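Local coordinates for peptide synthase (Silicibacter pomeroyi DSS-3, PDB 2QTP), which is of unknown biochemical function but adopts a variant of the Bacillus chorismate mutase fold and may play a part in amino-acid metabolism, at residues A96-P101 with N161-A166; E37-G42 with T49-T54. All blocks are in the same frame, centred on the assembly; numbering follows the deposited sequence.

Contact 1: A96-P101 with N161-A166; sequences AAILHP and NEIMVA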
loop_
_atom_site.group_PDB
_atom_site.type_symbol
_atom_site.label_atom_id
_atom_site.label_comp_id
_atom_site.label_asym_id
_atom_site.label_seq_id
_atom_site.Cartn_x
_atom_site.Cartn_y
_atom_site.Cartn_z
ATOM N N ALA A 96 -8.350 -6.706 -5.846
ATOM C CA ALA A 96 -8.065 -6.500 -7.271
ATOM C C ALA A 96 -8.634 -5.176 -7.796
ATOM O O ALA A 96 -7.941 -4.428 -8.491
ATOM C CB ALA A 96 -8.571 -7.648 -8.079
ATOM N N ALA A 97 -9.895 -4.900 -7.458
ATOM C CA ALA A 97 -10.599 -3.725 -7.939
ATOM C C ALA A 97 -9.937 -2.485 -7.413
ATOM O O ALA A 97 -9.669 -1.542 -8.152
ATOM C CB ALA A 97 -12.090 -3.766 -7.522
ATOM N N ILE A 98 -9.698 -2.471 -6.108
ATOM C CA ILE A 98 -9.058 -1.315 -5.490
ATOM C C ILE A 98 -7.662 -1.030 -6.111
ATOM O O ILE A 98 -7.312 0.115 -6.301
ATOM C CB ILE A 98 -9.109 -1.376 -3.898
ATOM C CG1 ILE A 98 -9.655 -0.044 -3.365
ATOM C CG2 ILE A 98 -7.795 -1.723 -3.336
ATOM C CD1 ILE A 98 -9.758 0.084 -1.917
ATOM N N LEU A 99 -6.951 -2.046 -6.572
ATOM C CA LEU A 99 -5.625 -1.899 -7.188
ATOM C C LEU A 99 -5.609 -1.739 -8.705
ATOM O O LEU A 99 -4.541 -1.612 -9.314
ATOM C CB LEU A 99 -4.789 -3.168 -6.869
ATOM C CG LEU A 99 -4.436 -3.421 -5.386
ATOM C CD1 LEU A 99 -3.743 -4.778 -5.211
ATOM C CD2 LEU A 99 -3.620 -2.261 -4.782
ATOM N N HIS A 100 -6.777 -1.802 -9.317
ATOM C CA HIS A 100 -6.907 -1.785 -10.783
ATOM C C HIS A 100 -6.369 -0.521 -11.476
ATOM O O HIS A 100 -5.565 -0.629 -12.389
ATOM C CB HIS A 100 -8.367 -2.034 -11.151
ATOM C CG HIS A 100 -8.634 -1.963 -12.612
ATOM N ND1 HIS A 100 -8.406 -3.024 -13.457
ATOM C CD2 HIS A 100 -9.055 -0.937 -13.392
ATOM C CE1 HIS A 100 -8.689 -2.656 -14.697
ATOM N NE2 HIS A 100 -9.080 -1.393 -14.688
ATOM N N PRO A 101 -6.792 0.675 -11.047
ATOM C CA PRO A 101 -6.295 1.875 -11.740
ATOM C C PRO A 101 -4.814 2.069 -11.661
ATOM O O PRO A 101 -4.227 1.752 -10.638
ATOM C CB PRO A 101 -6.997 3.021 -10.996
ATOM C CG PRO A 101 -7.435 2.452 -9.718
ATOM C CD PRO A 101 -7.766 1.031 -10.007
ATOM N N ASN A 161 -14.753 -5.993 7.851
ATOM C CA ASN A 161 -15.447 -5.175 6.854
ATOM C C ASN A 161 -14.595 -4.070 6.234
ATOM O O ASN A 161 -15.141 -3.114 5.701
ATOM C CB ASN A 161 -16.712 -4.548 7.461
ATOM C CG ASN A 161 -16.401 -3.451 8.546
ATOM O OD1 ASN A 161 -15.341 -3.456 9.210
ATOM N ND2 ASN A 161 -17.353 -2.532 8.730
ATOM N N GLU A 162 -13.265 -4.214 6.278
ATOM C CA GLU A 162 -12.358 -3.202 5.766
ATOM C C GLU A 162 -11.424 -3.709 4.679
ATOM O O GLU A 162 -11.325 -4.915 4.438
ATOM C CB GLU A 162 -11.507 -2.657 6.917
ATOM C CG GLU A 162 -12.315 -2.008 8.048
ATOM C CD GLU A 162 -11.448 -1.406 9.153
ATOM O OE1 GLU A 162 -10.401 -2.003 9.539
ATOM O OE2 GLU A 162 -11.813 -0.315 9.621
ATOM N N ILE A 163 -10.725 -2.750 4.063
ATOM C CA ILE A 163 -9.577 -2.991 3.155
ATOM C C ILE A 163 -8.391 -2.097 3.599
ATOM O O ILE A 163 -8.595 -0.917 3.931
ATOM C CB ILE A 163 -9.886 -2.714 1.665
ATOM C CG1 ILE A 163 -11.124 -3.465 1.205
ATOM C CG2 ILE A 163 -8.730 -3.141 0.740
ATOM C CD1 ILE A 163 -11.457 -3.256 -0.265
HETATM N N MSE A 164 -7.186 -2.690 3.675
HETATM C CA MSE A 164 -5.953 -1.971 3.994
HETATM C C MSE A 164 -5.184 -1.878 2.669
HETATM O O MSE A 164 -4.827 -2.887 2.068
HETATM C CB MSE A 164 -5.146 -2.703 5.081
HETATM C CG MSE A 164 -4.002 -1.932 5.611
HETATM SE SE MSE A 164 -3.007 -2.711 7.014
HETATM C CE MSE A 164 -2.100 -4.188 6.033
ATOM N N VAL A 165 -5.007 -0.664 2.178
ATOM C CA VAL A 165 -4.365 -0.419 0.884
ATOM C C VAL A 165 -3.020 0.295 1.126
ATOM O O VAL A 165 -2.968 1.195 1.913
ATOM C CB VAL A 165 -5.286 0.498 0.044
ATOM C CG1 VAL A 165 -4.722 0.681 -1.371
ATOM C CG2 VAL A 165 -6.735 -0.069 0.050
ATOM N N ALA A 166 -1.973 -0.090 0.412
ATOM C CA ALA A 166 -0.646 0.463 0.557
ATOM C C ALA A 166 -0.001 0.831 -0.782
ATOM O O ALA A 166 -0.164 0.136 -1.791
ATOM C CB ALA A 166 0.274 -0.548 1.318
#
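Ile98, on the last turn of helix 92-98, reaches toward strand 162-171 and meets Val165 and Ile163 tip to tip. The tight part is the meeting with Val165: Ile98 CD1 lies 3.6 Å from Val165 CG2, and the other branch, Ile98 CG2, reaches the same methyl at 3.9 Å, so one valine methyl sits against both branches of the isoleucine. Val165 offers that methyl because its other branch, CG1, stands anti to the backbone N (chi1 -175°), leaving CG2 beside the N. Packing is looser toward Ile163, whose CD1 stops 4.1 Å from Ile98 CD1. Beta-branched residues suit both strand positions, being at home in extended backbone and holding methyls close to the sheet surface. The intervening Met164, a selenomethionine, points away from the helix and packs on Val33 and Leu154. Ile98 also touches Ile36 and Ala84 on the neighbouring strands, so its side chain is buried among largely aliphatic neighbours. After Ile98 the chain turns outward: Leu99 is still buried and its carbonyl takes a hydrogen bond from Lys82, whereas His100 is exposed, as suits a polar ring. A short helix is thus laid on one face of the mixed sheet and joined to it by aliphatic side chains from alternate strand residues, consistent with the variant of the Bacillus chorismate mutase fold described for this family.

Contact 2: E37-G42 with T49-T54; sequences ENPFAG and TELMDT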
loop_
_atom_site.group_PDB
_atom_site.type_symbol
_atom_site.label_atom_id
_atom_site.label_comp_id
_atom_site.label_asym_id
_atom_site.label_seq_id
_atom_site.Cartn_x
_atom_site.Cartn_y
_atom_site.Cartn_z
ATOM N N GLU A 37 -13.437 1.388 4.872
ATOM C CA GLU A 37 -14.564 0.477 4.918
ATOM C C GLU A 37 -14.777 -0.105 3.523
ATOM O O GLU A 37 -14.707 0.611 2.530
ATOM C CB GLU A 37 -15.824 1.211 5.400
ATOM C CG GLU A 37 -17.093 0.327 5.445
ATOM C CD GLU A 37 -18.362 1.101 5.848
ATOM O OE1 GLU A 37 -18.433 1.557 7.017
ATOM O OE2 GLU A 37 -19.274 1.241 4.990
ATOM N N ASN A 38 -14.977 -1.419 3.448
ATOM C CA ASN A 38 -15.259 -2.095 2.185
ATOM C C ASN A 38 -16.757 -1.976 1.972
ATOM O O ASN A 38 -17.528 -2.518 2.767
ATOM C CB ASN A 38 -14.808 -3.552 2.303
ATOM C CG ASN A 38 -15.053 -4.374 1.085
ATOM O OD1 ASN A 38 -15.609 -3.914 0.077
ATOM N ND2 ASN A 38 -14.690 -5.676 1.192
ATOM N N PRO A 39 -17.195 -1.233 0.933
ATOM C CA PRO A 39 -18.657 -1.135 0.730
ATOM C C PRO A 39 -19.333 -2.478 0.378
ATOM O O PRO A 39 -20.534 -2.612 0.534
ATOM C CB PRO A 39 -18.774 -0.132 -0.446
ATOM C CG PRO A 39 -17.513 -0.328 -1.211
ATOM C CD PRO A 39 -16.463 -0.482 -0.107
ATOM N N PHE A 40 -18.549 -3.466 -0.041
ATOM C CA PHE A 40 -19.062 -4.756 -0.431
ATOM C C PHE A 40 -18.838 -5.836 0.616
ATOM O O PHE A 40 -18.991 -6.996 0.314
ATOM C CB PHE A 40 -18.444 -5.161 -1.775
ATOM C CG PHE A 40 -18.590 -4.092 -2.864
ATOM C CD1 PHE A 40 -19.771 -3.406 -3.019
ATOM C CD2 PHE A 40 -17.552 -3.817 -3.741
ATOM C CE1 PHE A 40 -19.913 -2.448 -4.008
ATOM C CE2 PHE A 40 -17.688 -2.844 -4.720
ATOM C CZ PHE A 40 -18.870 -2.172 -4.848
ATOM N N ALA A 41 -18.454 -5.451 1.830
ATOM C CA ALA A 41 -18.287 -6.393 2.912
ATOM C C ALA A 41 -19.632 -7.059 3.191
ATOM O O ALA A 41 -20.653 -6.386 3.266
ATOM C CB ALA A 41 -17.729 -5.704 4.208
ATOM N N GLY A 42 -19.621 -8.381 3.338
ATOM C CA GLY A 42 -20.842 -9.166 3.588
ATOM C C GLY A 42 -21.737 -9.360 2.395
ATOM O O GLY A 42 -22.820 -9.909 2.514
ATOM N N THR A 49 -17.084 -1.104 -9.696
ATOM C CA THR A 49 -16.744 0.254 -10.096
ATOM C C THR A 49 -16.401 1.123 -8.889
ATOM O O THR A 49 -15.401 1.841 -8.894
ATOM C CB THR A 49 -17.927 0.862 -10.897
ATOM O OG1 THR A 49 -18.077 0.124 -12.111
ATOM C CG2 THR A 49 -17.751 2.377 -11.224
ATOM N N GLU A 50 -17.232 1.046 -7.857
ATOM C CA GLU A 50 -17.085 1.904 -6.703
ATOM C C GLU A 50 -15.710 1.707 -6.044
ATOM O O GLU A 50 -15.085 2.674 -5.621
ATOM C CB GLU A 50 -18.228 1.641 -5.705
ATOM C CG GLU A 50 -18.257 2.625 -4.540
ATOM C CD GLU A 50 -19.232 2.263 -3.411
ATOM O OE1 GLU A 50 -20.244 1.545 -3.642
ATOM O OE2 GLU A 50 -18.953 2.736 -2.283
ATOM N N LEU A 51 -15.218 0.472 -5.991
ATOM C CA LEU A 51 -13.878 0.246 -5.452
ATOM C C LEU A 51 -12.754 0.701 -6.396
ATOM O O LEU A 51 -11.707 1.075 -5.904
ATOM C CB LEU A 51 -13.655 -1.201 -5.015
ATOM C CG LEU A 51 -14.217 -1.627 -3.649
ATOM C CD1 LEU A 51 -13.948 -3.103 -3.420
ATOM C CD2 LEU A 51 -13.677 -0.830 -2.492
HETATM N N MSE A 52 -12.956 0.646 -7.728
HETATM C CA MSE A 52 -11.954 1.113 -8.671
HETATM C C MSE A 52 -11.825 2.626 -8.583
HETATM O O MSE A 52 -10.711 3.149 -8.599
HETATM C CB MSE A 52 -12.272 0.703 -10.121
HETATM C CG MSE A 52 -12.401 -0.808 -10.369
HETATM SE SE MSE A 52 -12.520 -1.304 -12.193
HETATM C CE MSE A 52 -12.609 -3.227 -11.833
ATOM N N ASP A 53 -12.958 3.323 -8.509
ATOM C CA ASP A 53 -12.956 4.782 -8.358
ATOM C C ASP A 53 -12.301 5.177 -7.044
ATOM O O ASP A 53 -11.484 6.074 -7.021
ATOM C CB ASP A 53 -14.370 5.345 -8.425
ATOM C CG ASP A 53 -15.002 5.208 -9.799
ATOM O OD1 ASP A 53 -14.295 5.018 -10.811
ATOM O OD2 ASP A 53 -16.235 5.278 -9.850
ATOM N N THR A 54 -12.607 4.474 -5.958
ATOM C CA THR A 54 -11.948 4.739 -4.634
ATOM C C THR A 54 -10.427 4.463 -4.678
ATOM O O THR A 54 -9.630 5.211 -4.150
ATOM C CB THR A 54 -12.603 3.897 -3.499
ATOM O OG1 THR A 54 -13.971 4.278 -3.387
ATOM C CG2 THR A 54 -11.946 4.117 -2.157
#
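Phe40 and Leu51 slide past each other in opposite directions, the ring atom Phe40 CD2 lying 3.7 Å from Leu51 CD1 and the leucine passing oblique to the ring. Phe40 CZ also comes to 4.0 Å from Glu50 CB, and the ring plane stands 75° from the Glu50 carboxylate. One face of the ring is covered by Pro39, whose CG sits 4.0 Å above the plane of the Phe40 ring, over its centre. Pro39 and Glu50 pass in opposite directions, with Glu50 OE2 3.4 Å from Pro39 CB, while Pro39 CD touches Leu51 CD2 at 3.7 Å. Glu50 reaches this far because its CG is anti to the backbone N (chi1 -173°) and the chain beyond is extended; an exposed acid can bring its CB against the ring while its carboxylate lies alongside Pro39. The loop holds its shape by a type I turn from Asn38 to Ala41, in which proline suits the second position, and by an Asx turn: Phe40 N donates to Asn38 OD1 (3.0 Å) from above the carbonyl plane. A serine in place of Phe40 would probably leave Leu51 without its aromatic neighbour and open a gap beside the Pro39 ring. Asn38 ND2 also bonds to His94, and the loop after strand 21-37 packs on the first turn of helix 49-70, whose Leu51 also meets helix 92-98 and strand 162-171.

From the N terminus, strand 21-37 ends at the first segment of contact 2, which closes a short loop as soon as the chain enters helix 49-70. The chain then runs along that helix, through strand 79-86 and into helix 92-98, where contact 1 opens; its second segment comes only after a long excursion that includes strands 120-124, 131-135 and 148-152. The two contacts follow in series and neither encloses nor crosses the other. They still touch in space: Asn161 O probably accepts a hydrogen bond from Asn38 N at 2.8 Å, and Ile98 CG1 packs on Leu51 O. Together they tie helix 92-98 to strand 162-171 and helix 49-70 to the loop following strand 21-37, the antiparallel neighbour of 162-171.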